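PDB 6M5M: N-acetylglucosamine-specific lectin from Saxidomus purpuratus, which binds N-acetylglucosamine through a C-type lectin domain that also carries calcium ions, and so probably acts in carbohydrate recognition. Local coordinates for residues P115-A120 against K131-Q136; G123-L128 against W135-H140. All coordinates share one frame; numbering follows the deposited sequence.

Contact 1 of 2, residues P115-A120 against K131-Q136; sequences PNRPDA and KEIVWQ. With CA (calcium ion), chain E; NAG (2-acetamido-2-deoxy-beta-D-glucopyranose), chain D.
P115 and I133 mark the nearest approach of the two backbones, their CA atoms 6.7 Å apart. Segment 115-120 has no regular structure, while 131-136 is mostly a turn that changes direction at V134 and W135, with I133 and Q136 in strand conformation; no hydrogen bond joins the two. The pyrrolidine ring of P115 lies against the other segment through CD, which is 3.5 Å from the backbone O of E132 and also packs on OE1 of Q136. CD1 of I133 lies over one face of the R117 guanidinium, 3.7 Å from NH2. A bend at chi2 (-64°) brings this guanidinium to I133 and the sugar, where each of its three nitrogens donates a hydrogen bond. NH1 donates to O of N116 from above the carbonyl plane, NE to OD1 of N138, and NH2 to O6 of the bound N-acetylglucosamine at 2.9 Å, with O6 in the guanidinium plane. OD2 of D119 sits over a face of the same group, a purely electrostatic salt bridge, while OD1 of D119 binds calcium at 2.5 Å. Water 1 donates to OD2 of D119. Calcium reaches the sugar through waters 1 and 2, whereas R117 holds O6 directly and I133 supplies an apolar wall beside that hydroxyl.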
ATOM      1  N   PRO A 115      19.522  15.607  -8.724  1.00 48.58           N
ATOM      2  CA  PRO A 115      20.105  16.292  -9.880  1.00 49.80           C
ATOM      3  C   PRO A 115      21.470  15.696 -10.254  1.00 52.24           C
ATOM      4  O   PRO A 115      22.309  15.619  -9.379  1.00 46.54           O
ATOM      5  CB  PRO A 115      20.196  17.751  -9.427  1.00 52.69           C
ATOM      6  CG  PRO A 115      19.057  17.892  -8.412  1.00 50.66           C
ATOM      7  CD  PRO A 115      19.059  16.554  -7.691  1.00 52.27           C
ATOM      8  N   ASN A 116      21.566  15.196 -11.496  1.00 45.80           N
ATOM      9  CA  ASN A 116      22.780  14.711 -12.215  1.00 55.56           C
ATOM     10  C   ASN A 116      23.189  13.331 -11.710  1.00 46.90           C
ATOM     11  O   ASN A 116      24.401  13.046 -11.637  1.00 53.22           O
ATOM     12  CB  ASN A 116      23.929  15.712 -12.154  1.00 57.71           C
ATOM     13  CG  ASN A 116      23.587  16.965 -12.919  1.00 65.34           C
ATOM     14  OD1 ASN A 116      23.401  18.025 -12.325  1.00 67.26           O
ATOM     15  ND2 ASN A 116      23.446  16.826 -14.226  1.00 54.96           N
ATOM     16  N   ARG A 117      22.207  12.504 -11.396  1.00 49.99           N
ATOM     17  CA  ARG A 117      22.480  11.139 -10.896  1.00 51.55           C
ATOM     18  C   ARG A 117      21.710  10.140 -11.758  1.00 51.37           C
ATOM     19  O   ARG A 117      20.587  10.449 -12.112  1.00 50.72           O
ATOM     20  CB  ARG A 117      22.128  11.044  -9.414  1.00 49.36           C
ATOM     21  CG  ARG A 117      22.970  11.961  -8.544  1.00 49.09           C
ATOM     22  CD  ARG A 117      24.435  11.590  -8.561  1.00 49.06           C
ATOM     23  NE  ARG A 117      25.226  12.345  -7.619  1.00 48.46           N
ATOM     24  CZ  ARG A 117      25.813  13.483  -7.905  1.00 48.73           C
ATOM     25  NH1 ARG A 117      25.696  13.987  -9.110  1.00 49.94           N
ATOM     26  NH2 ARG A 117      26.512  14.121  -6.996  1.00 49.85           N
ATOM     27  N   PRO A 118      22.273   8.972 -12.126  1.00 52.15           N
ATOM     28  CA  PRO A 118      23.569   8.509 -11.646  1.00 47.71           C
ATOM     29  C   PRO A 118      24.715   9.138 -12.445  1.00 55.60           C
ATOM     30  O   PRO A 118      24.567   9.328 -13.610  1.00 53.69           O
ATOM     31  CB  PRO A 118      23.497   7.023 -11.975  1.00 49.90           C
ATOM     32  CG  PRO A 118      22.783   7.020 -13.277  1.00 52.65           C
ATOM     33  CD  PRO A 118      21.690   8.033 -13.062  1.00 50.88           C
ATOM     34  N   ASP A 119      25.815   9.443 -11.764  1.00 55.40           N
ATOM     35  CA  ASP A 119      26.963  10.159 -12.392  1.00 52.10           C
ATOM     36  C   ASP A 119      28.046   9.169 -12.843  1.00 53.67           C
ATOM     37  O   ASP A 119      29.063   9.631 -13.388  1.00 52.83           O
ATOM     38  CB  ASP A 119      27.531  11.224 -11.454  1.00 55.83           C
ATOM     39  CG  ASP A 119      27.956  10.698 -10.092  1.00 49.67           C
ATOM     40  OD1 ASP A 119      28.219   9.498  -9.978  1.00 45.62           O
ATOM     41  OD2 ASP A 119      28.028  11.506  -9.167  1.00 48.13           O
ATOM     42  N   ALA A 120      27.825   7.864 -12.657  1.00 47.87           N
ATOM     43  CA  ALA A 120      28.770   6.795 -13.044  1.00 49.90           C
ATOM     44  C   ALA A 120      28.105   5.425 -12.903  1.00 51.09           C
ATOM     45  O   ALA A 120      27.163   5.282 -12.105  1.00 47.20           O
ATOM     46  CB  ALA A 120      30.017   6.867 -12.196  1.00 49.60           C
ATOM     47  N   LYS A 131      24.338  18.516  -0.210  1.00 46.09           N
ATOM     48  CA  LYS A 131      24.348  19.560  -1.265  1.00 51.38           C
ATOM     49  C   LYS A 131      22.997  19.544  -1.998  1.00 46.76           C
ATOM     50  O   LYS A 131      21.976  19.629  -1.324  1.00 49.70           O
ATOM     51  CB  LYS A 131      25.507  19.284  -2.226  1.00 52.65           C
ATOM     52  CG  LYS A 131      26.856  19.066  -1.574  1.00 58.51           C
ATOM     53  CD  LYS A 131      27.800  18.247  -2.450  1.00 58.22           C
ATOM     54  CE  LYS A 131      29.165  18.887  -2.601  1.00 60.36           C
ATOM     55  NZ  LYS A 131      29.548  19.690  -1.410  1.00 55.72           N
ATOM     56  N   GLU A 132      23.003  19.298  -3.313  1.00 55.97           N
ATOM     57  CA  GLU A 132      21.839  19.431  -4.236  1.00 54.45           C
ATOM     58  C   GLU A 132      20.914  18.219  -4.107  1.00 56.39           C
ATOM     59  O   GLU A 132      19.837  18.227  -4.757  1.00 48.77           O
ATOM     60  CB  GLU A 132      22.266  19.507  -5.707  1.00 55.69           C
ATOM     61  CG  GLU A 132      23.550  20.267  -5.974  1.00 67.49           C
ATOM     62  CD  GLU A 132      23.649  21.606  -5.262  1.00 72.50           C
ATOM     63  OE1 GLU A 132      24.741  21.912  -4.724  1.00 84.60           O
ATOM     64  OE2 GLU A 132      22.638  22.336  -5.237  1.00 75.64           O
ATOM     65  N   ILE A 133      21.327  17.182  -3.374  1.00 50.35           N
ATOM     66  CA  ILE A 133      20.526  15.932  -3.250  1.00 45.14           C
ATOM     67  C   ILE A 133      19.854  15.965  -1.879  1.00 43.49           C
ATOM     68  O   ILE A 133      20.512  15.652  -0.882  1.00 39.23           O
ATOM     69  CB  ILE A 133      21.380  14.681  -3.545  1.00 45.04           C
ATOM     70  CG1 ILE A 133      22.091  14.818  -4.903  1.00 53.99           C
ATOM     71  CG2 ILE A 133      20.532  13.411  -3.478  1.00 49.64           C
ATOM     72  CD1 ILE A 133      23.603  14.748  -4.853  1.00 57.04           C
ATOM     73  N   VAL A 134      18.602  16.406  -1.864  1.00 43.74           N
ATOM     74  CA  VAL A 134      17.765  16.570  -0.646  1.00 49.71           C
ATOM     75  C   VAL A 134      16.922  15.312  -0.507  1.00 46.54           C
ATOM     76  O   VAL A 134      15.716  15.381  -0.809  1.00 47.47           O
ATOM     77  CB  VAL A 134      16.885  17.833  -0.720  1.00 53.78           C
ATOM     78  CG1 VAL A 134      16.014  17.974   0.523  1.00 54.73           C
ATOM     79  CG2 VAL A 134      17.744  19.062  -0.931  1.00 55.30           C
ATOM     80  N   TRP A 135      17.550  14.228  -0.049  1.00 39.63           N
ATOM     81  CA  TRP A 135      16.924  12.910   0.201  1.00 42.19           C
ATOM     82  C   TRP A 135      16.320  12.406  -1.115  1.00 45.29           C
ATOM     83  O   TRP A 135      15.096  12.067  -1.157  1.00 38.56           O
ATOM     84  CB  TRP A 135      15.905  12.964   1.343  1.00 42.22           C
ATOM     85  CG  TRP A 135      16.476  13.051   2.717  1.00 44.55           C
ATOM     86  CD1 TRP A 135      16.185  14.023   3.629  1.00 43.88           C
ATOM     87  CD2 TRP A 135      17.419  12.172   3.353  1.00 43.08           C
ATOM     88  NE1 TRP A 135      16.878  13.810   4.783  1.00 46.01           N
ATOM     89  CE2 TRP A 135      17.641  12.681   4.649  1.00 46.99           C
ATOM     90  CE3 TRP A 135      18.118  11.029   2.958  1.00 42.37           C
ATOM     91  CZ2 TRP A 135      18.513  12.079   5.553  1.00 41.11           C
ATOM     92  CZ3 TRP A 135      18.988  10.439   3.850  1.00 42.73           C
ATOM     93  CH2 TRP A 135      19.174  10.946   5.134  1.00 47.29           C
ATOM     94  N   GLN A 136      17.160  12.380  -2.158  1.00 44.66           N
ATOM     95  CA  GLN A 136      16.876  11.660  -3.416  1.00 44.75           C
ATOM     96  C   GLN A 136      17.929  10.556  -3.632  1.00 46.04           C
ATOM     97  O   GLN A 136      18.807  10.361  -2.776  1.00 42.84           O
ATOM     98  CB  GLN A 136      16.840  12.676  -4.555  1.00 48.41           C
ATOM     99  CG  GLN A 136      15.660  13.624  -4.436  1.00 53.13           C
ATOM    100  CD  GLN A 136      15.849  14.847  -5.291  1.00 51.15           C
ATOM    101  OE1 GLN A 136      16.750  15.656  -5.078  1.00 53.73           O
ATOM    102  NE2 GLN A 136      14.973  14.986  -6.263  1.00 51.10           N
TER
HETATM  103 CA    CA E 203      28.556   8.016  -8.029  1.00 44.41          CA
HETATM  104  C1  NAG D 202      28.929  11.565  -1.388  1.00 42.11           C
HETATM  105  C2  NAG D 202      28.142  10.294  -1.621  1.00 40.20           C
HETATM  106  C3  NAG D 202      28.815  10.096  -2.989  1.00 36.11           C
HETATM  107  C4  NAG D 202      28.495  11.279  -3.838  1.00 34.97           C
HETATM  108  C5  NAG D 202      28.752  12.634  -3.167  1.00 37.89           C
HETATM  109  C6  NAG D 202      28.262  13.731  -4.076  1.00 38.93           C
HETATM  110  C7  NAG D 202      27.489   8.291  -0.441  1.00 34.90           C
HETATM  111  C8  NAG D 202      27.929   7.288   0.514  1.00 36.03           C
HETATM  112  N2  NAG D 202      28.389   9.277  -0.650  1.00 37.23           N
HETATM  113  O1  NAG D 202      29.739  11.685  -0.297  1.00 40.42           O
HETATM  114  O3  NAG D 202      28.407   8.937  -3.684  1.00 34.90           O
HETATM  115  O4  NAG D 202      29.250  11.286  -5.082  1.00 36.89           O
HETATM  116  O5  NAG D 202      28.156  12.638  -1.842  1.00 40.27           O
HETATM  117  O6  NAG D 202      26.854  13.683  -4.105  1.00 42.40           O
HETATM  118  O7  NAG D 202      26.381   8.211  -0.977  1.00 34.48           O
HETATM  119  O   HOH W   1      27.729  10.013  -6.934  1.00 39.55           O
HETATM  120  O   HOH W   2      29.897   7.976  -5.987  1.00 40.96           O
HETATM  121  O   HOH W   3      30.433   8.558  -9.091  1.00 44.76           O

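Contact 2 of 2, residues G123-L128 against W135-H140; sequences GCMDYL and WQWNDH. With CA (calcium ion), chain E; NAG (2-acetamido-2-deoxy-beta-D-glucopyranose), chain D.
C124 to L128 pair with Q136 to H140 as the antiparallel beta hairpin of the C-type lectin fold, and the face bearing D126, L128, N138 and H140 carries the sugar. O3 of N-acetylglucosamine is held by two residues of strand 136-140: ND2 of N138 donates to it at 2.9 Å, and ND1 of H140 lies in a nearly straight hydrogen bond with it at 2.8 Å. The imidazole meets O3 at its edge while the acetamido methyl C8 rests over the centre of one ring face. The methyl CD2 of L128 packs 3.4 Å from the sugar O6.

Behind this shell, OD1 of N138 accepts from water 1, with R117 as its second partner, and ND2 of N138 also makes a weak bond to OD1 of D126, leaving the amide little freedom to rotate. NE2 of H140 is tied to T146. D139, whose side chain lies on the same face as M125 and Y127, binds calcium through OD2 and through its backbone O, a site that D119 and Q141 also join. The hydrogen-bonded pairs are C124 with H140, D126 with N138 and L128 with Q136; at the end of this ladder a G1 beta bulge sets W135 and Q136 together against L128.

On the face of M125, Y127 and W137 lies the aromatic core. M125 bends at chi3 (49°) to bring CE to 3.6 Å from CE3 of W137, whose indole also packs edge-to-face with W102 and W113. The edge of W137 stands against the face of Y127 with the planes at 81°, and NE1 of W137 donates to OH of Y127 at 2.9 Å, an oxygen also bonded to OD1 of D71.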
ATOM      1  N   GLY A 123      27.712   1.232  -9.707  1.00 44.83           N
ATOM      2  CA  GLY A 123      27.450   1.681  -8.326  1.00 44.02           C
ATOM      3  C   GLY A 123      26.296   0.933  -7.692  1.00 40.79           C
ATOM      4  O   GLY A 123      25.763   0.022  -8.295  1.00 39.61           O
ATOM      5  N   CYS A 124      25.990   1.279  -6.449  1.00 35.03           N
ATOM      6  CA  CYS A 124      24.778   0.887  -5.687  1.00 34.68           C
ATOM      7  C   CYS A 124      24.094   2.189  -5.277  1.00 32.03           C
ATOM      8  O   CYS A 124      24.790   3.211  -5.215  1.00 38.49           O
ATOM      9  CB  CYS A 124      25.097   0.032  -4.478  1.00 35.67           C
ATOM     10  SG  CYS A 124      26.630   0.511  -3.651  1.00 48.10           S
ATOM     11  N   MET A 125      22.802   2.138  -4.971  1.00 35.49           N
ATOM     12  CA  MET A 125      21.992   3.361  -4.761  1.00 34.35           C
ATOM     13  C   MET A 125      21.723   3.567  -3.258  1.00 29.07           C
ATOM     14  O   MET A 125      21.446   2.598  -2.504  1.00 32.18           O
ATOM     15  CB  MET A 125      20.665   3.257  -5.526  1.00 37.31           C
ATOM     16  CG  MET A 125      20.847   2.754  -6.956  1.00 42.69           C
ATOM     17  SD  MET A 125      19.291   2.495  -7.926  1.00 42.59           S
ATOM     18  CE  MET A 125      18.447   4.053  -7.619  1.00 49.82           C
ATOM     19  N   ASP A 126      21.688   4.831  -2.898  1.00 35.36           N
ATOM     20  CA  ASP A 126      21.319   5.229  -1.532  1.00 36.74           C
ATOM     21  C   ASP A 126      20.470   6.492  -1.602  1.00 32.56           C
ATOM     22  O   ASP A 126      20.485   7.156  -2.622  1.00 34.07           O
ATOM     23  CB  ASP A 126      22.550   5.489  -0.659  1.00 35.26           C
ATOM     24  CG  ASP A 126      23.550   6.494  -1.199  1.00 32.94           C
ATOM     25  OD1 ASP A 126      23.363   6.963  -2.282  1.00 35.11           O
ATOM     26  OD2 ASP A 126      24.507   6.776  -0.504  1.00 37.62           O
ATOM     27  N   TYR A 127      19.636   6.692  -0.593  1.00 36.30           N
ATOM     28  CA  TYR A 127      19.070   8.049  -0.416  1.00 32.44           C
ATOM     29  C   TYR A 127      20.226   8.837   0.203  1.00 33.63           C
ATOM     30  O   TYR A 127      20.926   8.302   1.033  1.00 36.27           O
ATOM     31  CB  TYR A 127      17.816   8.035   0.454  1.00 32.09           C
ATOM     32  CG  TYR A 127      16.544   7.800  -0.310  1.00 30.20           C
ATOM     33  CD1 TYR A 127      15.837   8.843  -0.866  1.00 34.92           C
ATOM     34  CD2 TYR A 127      16.050   6.529  -0.482  1.00 28.79           C
ATOM     35  CE1 TYR A 127      14.667   8.635  -1.569  1.00 35.38           C
ATOM     36  CE2 TYR A 127      14.877   6.304  -1.173  1.00 30.45           C
ATOM     37  CZ  TYR A 127      14.183   7.357  -1.720  1.00 32.37           C
ATOM     38  OH  TYR A 127      13.037   7.133  -2.409  1.00 36.83           O
ATOM     39  N   LEU A 128      20.410  10.063  -0.252  1.00 32.19           N
ATOM     40  CA  LEU A 128      21.509  10.983   0.107  1.00 39.69           C
ATOM     41  C   LEU A 128      20.928  12.362   0.417  1.00 39.54           C
ATOM     42  O   LEU A 128      20.117  12.892  -0.399  1.00 37.25           O
ATOM     43  CB  LEU A 128      22.515  11.066  -1.047  1.00 40.06           C
ATOM     44  CG  LEU A 128      23.679  12.024  -0.809  1.00 39.16           C
ATOM     45  CD1 LEU A 128      24.543  11.545   0.339  1.00 40.25           C
ATOM     46  CD2 LEU A 128      24.520  12.210  -2.062  1.00 42.51           C
ATOM     47  N   TRP A 135      17.550  14.228  -0.049  1.00 39.63           N
ATOM     48  CA  TRP A 135      16.924  12.910   0.201  1.00 42.19           C
ATOM     49  C   TRP A 135      16.320  12.406  -1.115  1.00 45.29           C
ATOM     50  O   TRP A 135      15.096  12.067  -1.157  1.00 38.56           O
ATOM     51  CB  TRP A 135      15.905  12.964   1.343  1.00 42.22           C
ATOM     52  CG  TRP A 135      16.476  13.051   2.717  1.00 44.55           C
ATOM     53  CD1 TRP A 135      16.185  14.023   3.629  1.00 43.88           C
ATOM     54  CD2 TRP A 135      17.419  12.172   3.353  1.00 43.08           C
ATOM     55  NE1 TRP A 135      16.878  13.810   4.783  1.00 46.01           N
ATOM     56  CE2 TRP A 135      17.641  12.681   4.649  1.00 46.99           C
ATOM     57  CE3 TRP A 135      18.118  11.029   2.958  1.00 42.37           C
ATOM     58  CZ2 TRP A 135      18.513  12.079   5.553  1.00 41.11           C
ATOM     59  CZ3 TRP A 135      18.988  10.439   3.850  1.00 42.73           C
ATOM     60  CH2 TRP A 135      19.174  10.946   5.134  1.00 47.29           C
ATOM     61  N   GLN A 136      17.160  12.380  -2.158  1.00 44.66           N
ATOM     62  CA  GLN A 136      16.876  11.660  -3.416  1.00 44.75           C
ATOM     63  C   GLN A 136      17.929  10.556  -3.632  1.00 46.04           C
ATOM     64  O   GLN A 136      18.807  10.361  -2.776  1.00 42.84           O
ATOM     65  CB  GLN A 136      16.840  12.676  -4.555  1.00 48.41           C
ATOM     66  CG  GLN A 136      15.660  13.624  -4.436  1.00 53.13           C
ATOM     67  CD  GLN A 136      15.849  14.847  -5.291  1.00 51.15           C
ATOM     68  OE1 GLN A 136      16.750  15.656  -5.078  1.00 53.73           O
ATOM     69  NE2 GLN A 136      14.973  14.986  -6.263  1.00 51.10           N
ATOM     70  N   TRP A 137      17.821   9.831  -4.738  1.00 44.40           N
ATOM     71  CA  TRP A 137      18.729   8.702  -5.080  1.00 42.50           C
ATOM     72  C   TRP A 137      20.082   9.229  -5.566  1.00 40.44           C
ATOM     73  O   TRP A 137      20.118  10.204  -6.341  1.00 36.18           O
ATOM     74  CB  TRP A 137      18.087   7.808  -6.137  1.00 42.49           C
ATOM     75  CG  TRP A 137      16.725   7.313  -5.793  1.00 45.43           C
ATOM     76  CD1 TRP A 137      16.149   7.259  -4.565  1.00 46.81           C
ATOM     77  CD2 TRP A 137      15.774   6.730  -6.707  1.00 45.73           C
ATOM     78  NE1 TRP A 137      14.888   6.730  -4.662  1.00 46.44           N
ATOM     79  CE2 TRP A 137      14.630   6.388  -5.955  1.00 43.09           C
ATOM     80  CE3 TRP A 137      15.773   6.468  -8.085  1.00 52.15           C
ATOM     81  CZ2 TRP A 137      13.491   5.820  -6.521  1.00 46.40           C
ATOM     82  CZ3 TRP A 137      14.651   5.887  -8.646  1.00 45.62           C
ATOM     83  CH2 TRP A 137      13.532   5.555  -7.867  1.00 47.90           C
ATOM     84  N   ASN A 138      21.164   8.599  -5.102  1.00 39.77           N
ATOM     85  CA  ASN A 138      22.539   8.785  -5.623  1.00 41.04           C
ATOM     86  C   ASN A 138      23.110   7.390  -5.879  1.00 38.34           C
ATOM     87  O   ASN A 138      22.600   6.427  -5.327  1.00 36.25           O
ATOM     88  CB  ASN A 138      23.360   9.628  -4.644  1.00 38.56           C
ATOM     89  CG  ASN A 138      24.850   9.618  -4.889  1.00 40.28           C
ATOM     90  OD1 ASN A 138      25.341  10.348  -5.754  1.00 40.20           O
ATOM     91  ND2 ASN A 138      25.572   8.807  -4.124  1.00 40.00           N
ATOM     92  N   ASP A 139      24.084   7.320  -6.779  1.00 39.64           N
ATOM     93  CA  ASP A 139      24.921   6.130  -7.054  1.00 41.67           C
ATOM     94  C   ASP A 139      26.275   6.346  -6.382  1.00 32.89           C
ATOM     95  O   ASP A 139      26.861   7.453  -6.578  1.00 37.30           O
ATOM     96  CB  ASP A 139      25.126   5.935  -8.563  1.00 44.43           C
ATOM     97  CG  ASP A 139      25.864   7.090  -9.223  1.00 41.07           C
ATOM     98  OD1 ASP A 139      25.257   8.180  -9.337  1.00 36.79           O
ATOM     99  OD2 ASP A 139      27.054   6.894  -9.546  1.00 41.24           O
ATOM    100  N   HIS A 140      26.703   5.359  -5.602  1.00 35.71           N
ATOM    101  CA  HIS A 140      28.018   5.264  -4.916  1.00 34.90           C
ATOM    102  C   HIS A 140      28.807   4.117  -5.558  1.00 41.28           C
ATOM    103  O   HIS A 140      28.193   3.069  -5.754  1.00 38.88           O
ATOM    104  CB  HIS A 140      27.824   5.023  -3.392  1.00 31.32           C
ATOM    105  CG  HIS A 140      29.062   5.340  -2.619  1.00 31.81           C
ATOM    106  ND1 HIS A 140      29.595   6.646  -2.630  1.00 29.49           N
ATOM    107  CD2 HIS A 140      29.907   4.592  -1.887  1.00 29.13           C
ATOM    108  CE1 HIS A 140      30.702   6.651  -1.933  1.00 27.88           C
ATOM    109  NE2 HIS A 140      30.898   5.432  -1.423  1.00 34.23           N
TER
HETATM  110 CA    CA E 203      28.556   8.016  -8.029  1.00 44.41          CA
HETATM  111  C1  NAG D 202      28.929  11.565  -1.388  1.00 42.11           C
HETATM  112  C2  NAG D 202      28.142  10.294  -1.621  1.00 40.20           C
HETATM  113  C3  NAG D 202      28.815  10.096  -2.989  1.00 36.11           C
HETATM  114  C4  NAG D 202      28.495  11.279  -3.838  1.00 34.97           C
HETATM  115  C5  NAG D 202      28.752  12.634  -3.167  1.00 37.89           C
HETATM  116  C6  NAG D 202      28.262  13.731  -4.076  1.00 38.93           C
HETATM  117  C7  NAG D 202      27.489   8.291  -0.441  1.00 34.90           C
HETATM  118  C8  NAG D 202      27.929   7.288   0.514  1.00 36.03           C
HETATM  119  N2  NAG D 202      28.389   9.277  -0.650  1.00 37.23           N
HETATM  120  O1  NAG D 202      29.739  11.685  -0.297  1.00 40.42           O
HETATM  121  O3  NAG D 202      28.407   8.937  -3.684  1.00 34.90           O
HETATM  122  O4  NAG D 202      29.250  11.286  -5.082  1.00 36.89           O
HETATM  123  O5  NAG D 202      28.156  12.638  -1.842  1.00 40.27           O
HETATM  124  O6  NAG D 202      26.854  13.683  -4.105  1.00 42.40           O
HETATM  125  O7  NAG D 202      26.381   8.211  -0.977  1.00 34.48           O
HETATM  126  O   HOH W   1      27.729  10.013  -6.934  1.00 39.55           O
HETATM  127  O   HOH W   2      29.897   7.976  -5.987  1.00 40.96           O
HETATM  128  O   HOH W   3      30.433   8.558  -9.091  1.00 44.76           O

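Overall arrangement
Contacts 1 and 2 lie on the same side of the chain's centre, about 7 Å apart between their own centres, and share W135 and Q136. Along the chain, 115-120 comes first, in the long loop after strand 99-102; 123-128 follows on strand 124-130, then the turn and strand 136-140 supply the second segments of both. Contact 2 is the end hairpin of the four-stranded antiparallel sheet, and contact 1 sets the loop beside its tip. The two meet at N138 and also at D139, whose OD1 is 2.8 Å from the backbone N of D119. Loop and hairpin therefore supply most of the protein ligands of one calcium and N-acetylglucosamine site.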